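Local coordinates for protein Cwp19 (PDB 5OQ3) that forms the TIM-barrel glycoside hydrolase domain of a longer S-layer-associated protein that may act as an N-acetylmuramoyl-L-alanine amidase, at residues Y158-G163 and R168-D173; D191-G196 and E220-L225. All blocks are in the same frame, centred on the assembly; numbering follows the deposited sequence. Where two conformers were deposited one is given.

How the contacts relate
Both contacts pair part of a loop at the C-terminal end of a barrel strand with a helix further along the same excursion. Contact 1 belongs to the excursion between strand 118-123 and helix 165-181, contact 2 to the one between strand 186-189 and helix 214-236. Their centres are about 10 Å apart, and they touch directly. Asn221 is the chief joint, with ND2 3.4 Å from Gly163 CA and OD1 3.5 Å from Arg168 NH2, both as packing. A second touch brings Tyr159 CZ to 3.5 Å from Pro195 CB. TIM-barrel hydrolases carry their active site at this end of the barrel, so both contacts probably lie among the loops around it.

Contact 1: Y158-G163 and R168-D173; sequences YYYDPG and RKYIVD
Tyr160 turns one face of its ring toward Tyr170, whose edge comes in to make an edge-to-face pair with centroids 5.0 Å apart and planes at 60°. The leading atom is Tyr170 CE2, 3.7 Å from Tyr160 CZ, poised over the rim of the ring rather than its middle. Tyr170 reaches there with chi1 at 149°, short of a fully staggered anti position. Each buried hydroxyl has a partner beyond the two segments: Ser77 for Tyr160, and Asn86 with Arg74 for Tyr170.

At Asp161 the chain leaves the strand and bends. Asp161 OD1 accepts the backbone N-H of Gly163 (N to OD1 2.9 Å), an Asx turn that carries the chain past Pro162. Thr204 holds the other carboxylate oxygen, OD2.

The carbonyl of Pro162 then meets Arg168. NH2 of Arg168 donates to Pro162 O at 3.0 Å, arriving in the carbonyl plane on a lone pair, while the oxygen lies at the guanidinium edge. A bend at chi3 (-63°) folds the arginine chain back to this spot. Gly163 adds a bridge through water 1, which gives a proton to Gly163 O at 2.6 Å and accepts from Arg168 NH2 at 2.8 Å, so that one nitrogen serves both the proline carbonyl and the water.

The contact ties the end of hairpin strand 157-160, paired antiparallel with 151-154, to the early turns of helix 165-181. Helix 143-146 covers the tyrosine pair, and on the arginine side helix 214-236 packs alongside.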
ATOM      1  N   TYR A 158      16.760  -1.259   8.089  1.00 13.00           N
ATOM      2  CA  TYR A 158      17.349  -1.807   6.879  1.00 12.68           C
ATOM      3  C   TYR A 158      16.306  -1.984   5.792  1.00 12.55           C
ATOM      4  O   TYR A 158      15.141  -2.309   6.074  1.00 13.23           O
ATOM      5  CB  TYR A 158      18.027  -3.151   7.138  1.00 14.54           C
ATOM      6  CG  TYR A 158      19.220  -3.104   8.058  1.00 16.19           C
ATOM      7  CD1 TYR A 158      19.077  -3.148   9.438  1.00 18.72           C
ATOM      8  CD2 TYR A 158      20.509  -3.058   7.535  1.00 17.54           C
ATOM      9  CE1 TYR A 158      20.191  -3.150  10.277  1.00 20.68           C
ATOM     10  CE2 TYR A 158      21.633  -3.042   8.361  1.00 17.70           C
ATOM     11  CZ  TYR A 158      21.465  -3.096   9.725  1.00 19.20           C
ATOM     12  OH  TYR A 158      22.566  -3.084  10.584  1.00 22.43           O
ATOM     13  N   TYR A 159      16.763  -1.802   4.544  1.00 12.18           N
ATOM     14  CA  TYR A 159      15.938  -1.767   3.324  1.00 10.59           C
ATOM     15  C   TYR A 159      16.640  -2.480   2.212  1.00 10.58           C
ATOM     16  O   TYR A 159      17.868  -2.438   2.123  1.00 11.85           O
ATOM     17  CB  TYR A 159      15.739  -0.295   2.922  1.00 10.79           C
ATOM     18  CG  TYR A 159      15.051   0.539   3.951  1.00 11.16           C
ATOM     19  CD1 TYR A 159      15.772   1.120   4.968  1.00 11.24           C
ATOM     20  CD2 TYR A 159      13.673   0.784   3.905  1.00 12.32           C
ATOM     21  CE1 TYR A 159      15.134   1.860   5.946  1.00 13.93           C
ATOM     22  CE2 TYR A 159      13.026   1.521   4.885  1.00 12.12           C
ATOM     23  CZ  TYR A 159      13.773   2.101   5.868  1.00 13.87           C
ATOM     24  OH  TYR A 159      13.099   2.858   6.810  1.00 17.20           O
ATOM     25  N   TYR A 160      15.853  -3.048   1.293  1.00  9.12           N
ATOM     26  CA  TYR A 160      16.417  -3.456   0.009  1.00  9.58           C
ATOM     27  C   TYR A 160      16.741  -2.201  -0.812  1.00  9.80           C
ATOM     28  O   TYR A 160      16.001  -1.213  -0.735  1.00 11.20           O
ATOM     29  CB  TYR A 160      15.488  -4.360  -0.769  1.00 10.26           C
ATOM     30  CG  TYR A 160      15.238  -5.679  -0.090  1.00 10.64           C
ATOM     31  CD1 TYR A 160      16.268  -6.632   0.051  1.00 10.26           C
ATOM     32  CD2 TYR A 160      14.022  -5.957   0.480  1.00 10.38           C
ATOM     33  CE1 TYR A 160      16.051  -7.809   0.720  1.00 11.18           C
ATOM     34  CE2 TYR A 160      13.777  -7.153   1.127  1.00 11.36           C
ATOM     35  CZ  TYR A 160      14.813  -8.078   1.264  1.00 11.65           C
ATOM     36  OH  TYR A 160      14.574  -9.269   1.908  1.00 12.83           O
ATOM     37  N   ASP A 161      17.812  -2.250  -1.579  1.00  8.31           N
ATOM     38  CA  ASP A 161      18.258  -1.121  -2.410  1.00  8.41           C
ATOM     39  C   ASP A 161      17.447  -1.049  -3.702  1.00  6.51           C
ATOM     40  O   ASP A 161      17.607  -1.907  -4.592  1.00  7.88           O
ATOM     41  CB  ASP A 161      19.756  -1.320  -2.721  1.00  8.58           C
ATOM     42  CG  ASP A 161      20.412  -0.147  -3.424  1.00  8.86           C
ATOM     43  OD1 ASP A 161      19.687   0.720  -3.988  1.00  9.18           O
ATOM     44  OD2 ASP A 161      21.668  -0.137  -3.342  1.00  9.95           O
ATOM     45  N   PRO A 162      16.598  -0.019  -3.850  1.00  6.72           N
ATOM     46  CA  PRO A 162      15.779   0.069  -5.072  1.00  6.93           C
ATOM     47  C   PRO A 162      16.592   0.204  -6.354  1.00  7.27           C
ATOM     48  O   PRO A 162      16.014  -0.021  -7.459  1.00  7.78           O
ATOM     49  CB  PRO A 162      14.904   1.297  -4.806  1.00  7.36           C
ATOM     50  CG  PRO A 162      14.932   1.513  -3.321  1.00  8.33           C
ATOM     51  CD  PRO A 162      16.296   1.058  -2.899  1.00  7.47           C
ATOM     52  N   GLY A 163      17.864   0.586  -6.249  1.00  8.06           N
ATOM     53  CA  GLY A 163      18.695   0.776  -7.413  1.00  8.28           C
ATOM     54  C   GLY A 163      19.393  -0.431  -7.969  1.00  8.41           C
ATOM     55  O   GLY A 163      20.028  -0.297  -9.015  1.00 10.29           O
ATOM     56  N   ARG A 168      15.211  -5.501  -7.839  1.00  7.24           N
ATOM     57  CA  ARG A 168      13.972  -5.364  -8.580  1.00  7.81           C
ATOM     58  C   ARG A 168      13.471  -6.732  -9.065  1.00  8.10           C
ATOM     59  O   ARG A 168      12.290  -7.038  -8.964  1.00  8.07           O
ATOM     60  CB  ARG A 168      14.117  -4.345  -9.717  1.00  7.81           C
ATOM     61  CG  ARG A 168      14.359  -2.925  -9.186  1.00  9.03           C
ATOM     62  CD  ARG A 168      14.385  -1.874 -10.263  1.00  9.70           C
ATOM     63  NE  ARG A 168      15.443  -2.006 -11.220  1.00  9.84           N
ATOM     64  CZ  ARG A 168      16.539  -1.297 -11.244  1.00  9.06           C
ATOM     65  NH1 ARG A 168      17.359  -1.439 -12.251  1.00 12.62           N
ATOM     66  NH2 ARG A 168      16.872  -0.510 -10.241  1.00 11.02           N
ATOM     67  N   LYS A 169      14.384  -7.538  -9.594  1.00  8.07           N
ATOM     68  CA  LYS A 169      14.009  -8.871 -10.045  1.00  8.88           C
ATOM     69  C   LYS A 169      13.459  -9.704  -8.908  1.00  7.95           C
ATOM     70  O   LYS A 169      12.490 -10.454  -9.102  1.00  9.09           O
ATOM     71  CB  LYS A 169      15.187  -9.561 -10.746  1.00 10.53           C
ATOM     72  CG  LYS A 169      14.895 -10.981 -11.111  1.00 11.05           C
ATOM     73  CD  LYS A 169      16.015 -11.622 -11.892  1.00 15.06           C
ATOM     74  CE  LYS A 169      16.059 -13.122 -11.743  1.00 18.57           C
ATOM     75  NZ  LYS A 169      14.809 -13.776 -12.184  1.00 20.69           N
ATOM     76  N   TYR A 170      14.107  -9.637  -7.739  1.00  8.24           N
ATOM     77  CA  TYR A 170      13.619 -10.401  -6.592  1.00  8.40           C
ATOM     78  C   TYR A 170      12.199  -9.965  -6.181  1.00  8.00           C
ATOM     79  O   TYR A 170      11.374 -10.802  -5.845  1.00  8.86           O
ATOM     80  CB  TYR A 170      14.612 -10.240  -5.423  1.00 10.05           C
ATOM     81  CG  TYR A 170      14.015 -10.299  -4.028  1.00 10.34           C
ATOM     82  CD1 TYR A 170      13.528 -11.479  -3.502  1.00 11.23           C
ATOM     83  CD2 TYR A 170      13.920  -9.158  -3.235  1.00 11.73           C
ATOM     84  CE1 TYR A 170      12.969 -11.545  -2.231  1.00 11.96           C
ATOM     85  CE2 TYR A 170      13.373  -9.192  -1.962  1.00 12.41           C
ATOM     86  CZ  TYR A 170      12.881 -10.381  -1.473  1.00 11.99           C
ATOM     87  OH  TYR A 170      12.286 -10.411  -0.230  1.00 13.86           O
ATOM     88  N   ILE A 171      11.948  -8.671  -6.165  1.00  7.82           N
ATOM     89  CA  ILE A 171      10.596  -8.194  -5.855  1.00  8.68           C
ATOM     90  C   ILE A 171       9.588  -8.662  -6.906  1.00  8.73           C
ATOM     91  O   ILE A 171       8.517  -9.190  -6.557  1.00  8.68           O
ATOM     92  CB  ILE A 171      10.579  -6.701  -5.608  1.00  8.85           C
ATOM     93  CG1 ILE A 171      11.408  -6.350  -4.368  1.00 10.61           C
ATOM     94  CG2 ILE A 171       9.139  -6.186  -5.469  1.00  9.80           C
ATOM     95  CD1 ILE A 171      11.811  -4.898  -4.299  1.00 11.44           C
ATOM     96  N   VAL A 172       9.952  -8.524  -8.181  1.00  7.60           N
ATOM     97  CA  VAL A 172       9.087  -9.037  -9.246  1.00  7.80           C
ATOM     98  C   VAL A 172       8.778 -10.526  -9.049  1.00  8.96           C
ATOM     99  O   VAL A 172       7.635 -10.962  -9.162  1.00  8.54           O
ATOM    100  CB  VAL A 172       9.690  -8.775 -10.612  1.00  7.94           C
ATOM    101  CG1 VAL A 172       8.963  -9.494 -11.727  1.00  8.31           C
ATOM    102  CG2 VAL A 172       9.725  -7.264 -10.881  1.00  8.55           C
ATOM    103  N   ASP A 173       9.834 -11.297  -8.793  1.00  8.65           N
ATOM    104  CA  ASP A 173       9.655 -12.727  -8.632  1.00  9.84           C
ATOM    105  C   ASP A 173       8.817 -13.067  -7.410  1.00  9.83           C
ATOM    106  O   ASP A 173       8.075 -14.036  -7.414  1.00 11.94           O
ATOM    107  CB  ASP A 173      11.047 -13.404  -8.553  1.00 11.15           C
ATOM    108  CG  ASP A 173      11.818 -13.371  -9.884  1.00 13.94           C
ATOM    109  OD1 ASP A 173      11.206 -13.072 -10.959  1.00 15.51           O
ATOM    110  OD2 ASP A 173      13.059 -13.614  -9.861  1.00 17.56           O
TER
HETATM  111  O   HOH W   1      19.212   0.692 -11.283  1.00 46.51           O

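Contact 2: D191-G196 and E220-L225; sequences DYFYPG and ENVNTL
Asn221 gives an N-H from ND2 to the hydroxyl oxygen of Tyr194, 2.9 Å from ND2 to OH and fairly straight at 161°. The oxygen lies close to the amide plane; ring and amide are nearly coplanar, 28° apart, and ND2 sits at the ring's edge, near its plane.

One residue on, Val222 splits its two methyls between the aromatic side chains of the loop. CG1, anti to the backbone N (chi1 170°), goes to Phe193, 3.6 Å from its CD1, while CG2 rests against the edge of the Tyr194 ring, 3.9 Å from CE1. The valine thus wedges into the angle between the two rings.

The loop 191-196 leaves barrel strand 186-189 and packs on helix 214-236 through one hydrogen bond and the valine methyls. The Tyr194 side chain also packs on Pro162, in the loop that precedes helix 165-181. Phe199 and Tyr272 each meet the Tyr194 ring edge-to-face, and Trp278 of helix 275-280 packs on both Phe193 and Val222. From helix 165-181, Arg168 reaches Asn221 and Ile171 reaches Leu225.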
ATOM      1  N   ASP A 191       2.693   3.126   0.316  1.00  9.52           N
ATOM      2  CA  ASP A 191       3.336   4.397   0.030  1.00  9.90           C
ATOM      3  C   ASP A 191       4.825   4.456   0.359  1.00  9.91           C
ATOM      4  O   ASP A 191       5.409   5.535   0.226  1.00 12.98           O
ATOM      5  CB  ASP A 191       2.603   5.521   0.792  1.00 11.61           C
ATOM      6  CG  ASP A 191       2.460   5.250   2.303  1.00 15.13           C
ATOM      7  OD1 ASP A 191       1.771   4.271   2.734  1.00 14.25           O
ATOM      8  OD2 ASP A 191       3.054   6.031   3.075  1.00 19.28           O
ATOM      9  N   TYR A 192       5.448   3.326   0.707  1.00  9.12           N
ATOM     10  CA  TYR A 192       6.837   3.322   1.139  1.00  9.78           C
ATOM     11  C   TYR A 192       7.756   2.948  -0.019  1.00 10.33           C
ATOM     12  O   TYR A 192       7.632   1.874  -0.618  1.00 11.03           O
ATOM     13  CB  TYR A 192       7.080   2.425   2.348  1.00 12.44           C
ATOM     14  CG  TYR A 192       6.258   2.789   3.551  1.00 14.02           C
ATOM     15  CD1 TYR A 192       6.600   3.882   4.341  1.00 16.09           C
ATOM     16  CD2 TYR A 192       5.127   2.056   3.899  1.00 15.56           C
ATOM     17  CE1 TYR A 192       5.845   4.224   5.444  1.00 19.81           C
ATOM     18  CE2 TYR A 192       4.362   2.399   5.012  1.00 17.60           C
ATOM     19  CZ  TYR A 192       4.742   3.464   5.776  1.00 17.79           C
ATOM     20  OH  TYR A 192       3.981   3.798   6.861  1.00 23.51           O
ATOM     21  N   PHE A 193       8.686   3.857  -0.299  1.00  9.57           N
ATOM     22  CA  PHE A 193       9.638   3.664  -1.337  1.00  9.34           C
ATOM     23  C   PHE A 193      11.029   3.905  -0.746  1.00  9.47           C
ATOM     24  O   PHE A 193      11.396   3.199   0.186  1.00 11.46           O
ATOM     25  CB  PHE A 193       9.263   4.524  -2.570  1.00 11.55           C
ATOM     26  CG  PHE A 193       7.971   4.119  -3.164  1.00 12.64           C
ATOM     27  CD1 PHE A 193       7.923   3.032  -3.999  1.00 13.41           C
ATOM     28  CD2 PHE A 193       6.785   4.726  -2.754  1.00 13.18           C
ATOM     29  CE1 PHE A 193       6.750   2.610  -4.518  1.00 16.47           C
ATOM     30  CE2 PHE A 193       5.603   4.295  -3.270  1.00 14.99           C
ATOM     31  CZ  PHE A 193       5.577   3.238  -4.152  1.00 12.98           C
ATOM     32  N   TYR A 194      11.762   4.926  -1.161  1.00 10.70           N
ATOM     33  CA  TYR A 194      12.998   5.251  -0.469  1.00  9.74           C
ATOM     34  C   TYR A 194      12.603   5.852   0.870  1.00 10.23           C
ATOM     35  O   TYR A 194      11.596   6.558   0.950  1.00 11.73           O
ATOM     36  CB  TYR A 194      13.833   6.270  -1.264  1.00  9.07           C
ATOM     37  CG  TYR A 194      14.633   5.704  -2.391  1.00  8.30           C
ATOM     38  CD1 TYR A 194      14.073   5.524  -3.643  1.00  7.83           C
ATOM     39  CD2 TYR A 194      15.990   5.390  -2.221  1.00  8.50           C
ATOM     40  CE1 TYR A 194      14.830   5.019  -4.712  1.00  8.12           C
ATOM     41  CE2 TYR A 194      16.758   4.900  -3.275  1.00  8.00           C
ATOM     42  CZ  TYR A 194      16.156   4.681  -4.499  1.00  8.18           C
ATOM     43  OH  TYR A 194      16.916   4.176  -5.515  1.00  8.11           O
ATOM     44  N   PRO A 195      13.391   5.573   1.943  1.00 11.07           N
ATOM     45  CA  PRO A 195      12.981   6.056   3.253  1.00 14.08           C
ATOM     46  C   PRO A 195      13.373   7.464   3.539  1.00 17.33           C
ATOM     47  O   PRO A 195      13.022   7.977   4.568  1.00 28.43           O
ATOM     48  CB  PRO A 195      13.741   5.138   4.199  1.00 14.26           C
ATOM     49  CG  PRO A 195      14.981   4.741   3.425  1.00 11.58           C
ATOM     50  CD  PRO A 195      14.499   4.580   2.029  1.00 10.67           C
ATOM     51  N   GLY A 196      14.144   8.110   2.701  1.00 18.30           N
ATOM     52  CA  GLY A 196      14.395   9.505   2.980  1.00 22.96           C
ATOM     53  C   GLY A 196      15.230  10.067   1.924  1.00 25.20           C
ATOM     54  O   GLY A 196      15.669   9.349   1.001  1.00 32.45           O
ATOM     55  N   GLU A 220      13.529   7.062 -11.134  1.00  6.18           N
ATOM     56  CA  GLU A 220      13.439   6.075 -12.184  1.00  5.87           C
ATOM     57  C   GLU A 220      13.598   4.641 -11.676  1.00  6.11           C
ATOM     58  O   GLU A 220      13.000   3.735 -12.227  1.00  6.59           O
ATOM     59  CB  GLU A 220      14.395   6.378 -13.314  1.00  7.87           C
ATOM     60  CG  GLU A 220      14.191   5.469 -14.531  1.00  8.59           C
ATOM     61  CD  GLU A 220      12.857   5.557 -15.274  1.00 10.93           C
ATOM     62  OE1 GLU A 220      12.553   4.648 -16.077  1.00 16.39           O
ATOM     63  OE2 GLU A 220      12.105   6.471 -15.090  1.00 12.73           O
ATOM     64  N   ASN A 221      14.394   4.430 -10.646  1.00  6.70           N
ATOM     65  CA  ASN A 221      14.502   3.120 -10.052  1.00  5.84           C
ATOM     66  C   ASN A 221      13.145   2.592  -9.588  1.00  5.80           C
ATOM     67  O   ASN A 221      12.808   1.428  -9.731  1.00  6.42           O
ATOM     68  CB  ASN A 221      15.476   3.133  -8.852  1.00  7.11           C
ATOM     69  CG  ASN A 221      16.910   3.345  -9.257  1.00  7.34           C
ATOM     70  OD1 ASN A 221      17.329   2.994 -10.350  1.00  9.45           O
ATOM     71  ND2 ASN A 221      17.703   3.869  -8.338  1.00  7.26           N
ATOM     72  N   VAL A 222      12.391   3.481  -8.954  1.00  6.19           N
ATOM     73  CA  VAL A 222      11.042   3.138  -8.477  1.00  6.49           C
ATOM     74  C   VAL A 222      10.124   2.912  -9.682  1.00  6.25           C
ATOM     75  O   VAL A 222       9.417   1.870  -9.738  1.00  6.76           O
ATOM     76  CB  VAL A 222      10.487   4.231  -7.556  1.00  6.69           C
ATOM     77  CG1 VAL A 222       8.996   4.004  -7.260  1.00  8.85           C
ATOM     78  CG2 VAL A 222      11.294   4.297  -6.252  1.00  7.80           C
ATOM     79  N   ASN A 223      10.166   3.809 -10.663  1.00  5.95           N
ATOM     80  CA  ASN A 223       9.370   3.640 -11.867  1.00  6.23           C
ATOM     81  C   ASN A 223       9.607   2.297 -12.524  1.00  6.42           C
ATOM     82  O   ASN A 223       8.651   1.629 -12.930  1.00  6.56           O
ATOM     83  CB  ASN A 223       9.711   4.719 -12.887  1.00  6.38           C
ATOM     84  CG  ASN A 223       9.377   6.125 -12.452  1.00  6.40           C
ATOM     85  OD1 ASN A 223       8.741   6.363 -11.419  1.00  8.36           O
ATOM     86  ND2 ASN A 223       9.856   7.089 -13.261  1.00  7.64           N
ATOM     87  N   THR A 224      10.853   1.867 -12.628  1.00  6.39           N
ATOM     88  CA  THR A 224      11.245   0.617 -13.266  0.60  6.64           C
ATOM     89  C   THR A 224      10.662  -0.573 -12.551  1.00  5.84           C
ATOM     90  O   THR A 224      10.268  -1.559 -13.157  1.00  6.89           O
ATOM     91  CB  THR A 224      12.801   0.491 -13.267  0.60  7.35           C
ATOM     92  OG1 THR A 224      13.365   1.551 -14.037  0.60  9.57           O
ATOM     93  CG2 THR A 224      13.259  -0.741 -13.928  0.60  7.70           C
ATOM     94  N   LEU A 225      10.688  -0.538 -11.228  1.00  6.58           N
ATOM     95  CA  LEU A 225      10.095  -1.608 -10.435  1.00  6.56           C
ATOM     96  C   LEU A 225       8.607  -1.729 -10.745  1.00  5.77           C
ATOM     97  O   LEU A 225       8.105  -2.812 -11.046  1.00  5.82           O
ATOM     98  CB  LEU A 225      10.292  -1.395  -8.929  1.00  7.73           C
ATOM     99  CG  LEU A 225       9.578  -2.461  -8.099  1.00  7.95           C
ATOM    100  CD1 LEU A 225      10.113  -3.865  -8.341  1.00  9.14           C
ATOM    101  CD2 LEU A 225       9.669  -2.071  -6.638  1.00  9.71           C
TER